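Local structure of NANS (YJHS), A 9-O-acetyl N-acetylneuraminic acid esterase (3PT5) at residues Val268-Gln273 against Ser311-Ala316. The protein probably removes the 9-O-acetyl group from 9-O-acetyl-N-acetylneuraminic acid, allowing Escherichia coli to grow on this host sialic acid, and belongs to the SGNH hydrolases. Residues are numbered along the deposited sequence; the frame is centred on the assembly and turned at random.
Sequences VDFQQQ and SHFSSA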
loop_
_atom_site.group_PDB
_atom_site.type_symbol
_atom_site.label_atom_id
_atom_site.label_comp_id
_atom_site.label_asym_id
_atom_site.label_seq_id
_atom_site.Cartn_x
_atom_site.Cartn_y
_atom_site.Cartn_z
ATOM N N VAL A 268 10.282 3.045 -8.153
ATOM C CA VAL A 268 9.549 4.291 -8.097
ATOM C C VAL A 268 10.113 5.151 -6.971
ATOM O O VAL A 268 10.018 4.768 -5.820
ATOM C CB VAL A 268 8.011 4.045 -7.871
ATOM C CG1 VAL A 268 7.294 5.365 -7.790
ATOM C CG2 VAL A 268 7.428 3.195 -8.975
ATOM N N ASP A 269 10.685 6.318 -7.284
ATOM C CA ASP A 269 11.167 7.181 -6.221
ATOM C C ASP A 269 10.484 8.539 -6.147
ATOM O O ASP A 269 9.695 8.882 -7.030
ATOM C CB ASP A 269 12.702 7.263 -6.233
ATOM C CG ASP A 269 13.250 7.979 -7.431
ATOM O OD1 ASP A 269 12.491 8.383 -8.335
ATOM O OD2 ASP A 269 14.499 8.155 -7.457
ATOM N N PHE A 270 10.744 9.300 -5.078
ATOM C CA PHE A 270 9.921 10.483 -4.791
ATOM C C PHE A 270 10.713 11.750 -4.576
ATOM O O PHE A 270 10.160 12.858 -4.616
ATOM C CB PHE A 270 9.095 10.223 -3.517
ATOM C CG PHE A 270 8.486 8.836 -3.470
ATOM C CD1 PHE A 270 7.566 8.454 -4.426
ATOM C CD2 PHE A 270 8.870 7.900 -2.472
ATOM C CE1 PHE A 270 7.007 7.179 -4.421
ATOM C CE2 PHE A 270 8.312 6.593 -2.469
ATOM C CZ PHE A 270 7.372 6.244 -3.446
ATOM N N GLN A 271 12.003 11.602 -4.278
ATOM C CA GLN A 271 12.774 12.795 -4.005
ATOM C C GLN A 271 14.225 12.658 -4.439
ATOM O O GLN A 271 14.683 11.556 -4.821
ATOM C CB GLN A 271 12.607 13.263 -2.558
ATOM C CG GLN A 271 13.014 12.309 -1.514
ATOM C CD GLN A 271 12.389 12.560 -0.107
ATOM O OE1 GLN A 271 12.291 11.618 0.646
ATOM N NE2 GLN A 271 12.048 13.821 0.262
ATOM N N GLN A 272 14.915 13.788 -4.385
ATOM C CA GLN A 272 16.318 13.863 -4.770
ATOM C C GLN A 272 17.227 13.256 -3.719
ATOM O O GLN A 272 16.885 13.119 -2.522
ATOM C CB GLN A 272 16.710 15.333 -4.992
ATOM C CG GLN A 272 15.961 16.092 -6.118
ATOM C CD GLN A 272 16.671 16.023 -7.484
ATOM O OE1 GLN A 272 17.862 15.717 -7.583
ATOM N NE2 GLN A 272 15.924 16.279 -8.529
ATOM N N GLN A 273 18.424 12.907 -4.159
ATOM C CA GLN A 273 19.442 12.432 -3.250
ATOM C C GLN A 273 19.688 13.378 -2.078
ATOM O O GLN A 273 19.880 14.582 -2.268
ATOM C CB GLN A 273 20.726 12.238 -4.035
ATOM C CG GLN A 273 21.515 11.050 -3.609
ATOM C CD GLN A 273 22.752 10.882 -4.448
ATOM O OE1 GLN A 273 22.778 10.066 -5.378
ATOM N NE2 GLN A 273 23.776 11.678 -4.156
ATOM N N SER A 311 10.066 8.020 10.123
ATOM C CA SER A 311 10.130 6.724 9.496
ATOM C C SER A 311 9.000 6.440 8.501
ATOM O O SER A 311 9.082 5.457 7.726
ATOM C CB SER A 311 10.157 5.635 10.571
ATOM O OG SER A 311 8.969 5.692 11.352
ATOM N N HIS A 312 7.958 7.269 8.542
ATOM C CA HIS A 312 6.834 7.130 7.620
ATOM C C HIS A 312 6.500 8.401 6.861
ATOM O O HIS A 312 6.629 9.529 7.391
ATOM C CB HIS A 312 5.571 6.696 8.346
ATOM C CG HIS A 312 5.803 5.622 9.325
ATOM N ND1 HIS A 312 5.860 5.658 10.673
ATOM C CD2 HIS A 312 5.963 4.305 8.953
ATOM C CE1 HIS A 312 6.074 4.373 11.093
ATOM N NE2 HIS A 312 6.148 3.578 10.042
ATOM N N PHE A 313 6.047 8.208 5.615
ATOM C CA PHE A 313 5.590 9.339 4.792
ATOM C C PHE A 313 4.313 9.941 5.340
ATOM O O PHE A 313 3.501 9.239 5.945
ATOM C CB PHE A 313 5.340 8.902 3.371
ATOM C CG PHE A 313 6.580 8.499 2.643
ATOM C CD1 PHE A 313 7.513 9.474 2.226
ATOM C CD2 PHE A 313 6.758 7.162 2.309
ATOM C CE1 PHE A 313 8.657 9.082 1.520
ATOM C CE2 PHE A 313 7.892 6.755 1.573
ATOM C CZ PHE A 313 8.828 7.723 1.204
ATOM N N SER A 314 4.174 11.256 5.149
ATOM C CA SER A 314 3.018 12.013 5.663
ATOM C C SER A 314 1.766 11.744 4.842
ATOM O O SER A 314 1.825 11.255 3.703
ATOM C CB SER A 314 3.312 13.529 5.636
ATOM O OG SER A 314 3.461 13.998 4.264
ATOM N N SER A 315 0.619 12.113 5.415
ATOM C CA SER A 315 -0.632 12.041 4.665
ATOM C C SER A 315 -0.570 12.898 3.396
ATOM O O SER A 315 -1.009 12.466 2.333
ATOM C CB SER A 315 -1.780 12.513 5.559
ATOM O OG SER A 315 -1.835 11.716 6.728
ATOM N N ALA A 316 -0.009 14.101 3.535
ATOM C CA ALA A 316 0.171 15.038 2.427
ATOM C C ALA A 316 1.038 14.434 1.322
ATOM O O ALA A 316 0.700 14.560 0.165
ATOM C CB ALA A 316 0.807 16.319 2.950
#
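F270 and F313 illustrate how two loops can meet through two aromatic rings, with no hydrogen bond between the two segments. The para carbon of F313 leads: its CZ lies 3.7 Å from CD2 of F270 and 3.9 Å from CE2 of F270, so the far end of one ring meets a single side bond of the other. CE1 and CE2 of F313 follow at slightly longer range. The planes stand almost perpendicular, at 85°, with centroids 5.4 Å apart, and the rings approach obliquely. Both side chains reach across from backbones that stay well separated, their CA atoms 10.6 Å apart. In F313 the ring carbon CG lies opposite the carbonyl carbon and beside the backbone N (chi1 -67°), a setting that points the ring at F270, CZ first. O of V268, at the end of strand 265-268, sits 3.8 Å above one face of the F270 ring, offset toward the rim. The backbone N of F313 is hydrogen-bonded to N31 OD1, while S314 OG caps A317 N at the start of helix 315-335. Within the SGNH hydrolase fold, the pair links the loop leaving the outermost strand 265-268 to the lead-in of that last helix; F326 and I322 of the helix touch F270 and F313 respectively, and M189 of strand 182-189 touches both rings.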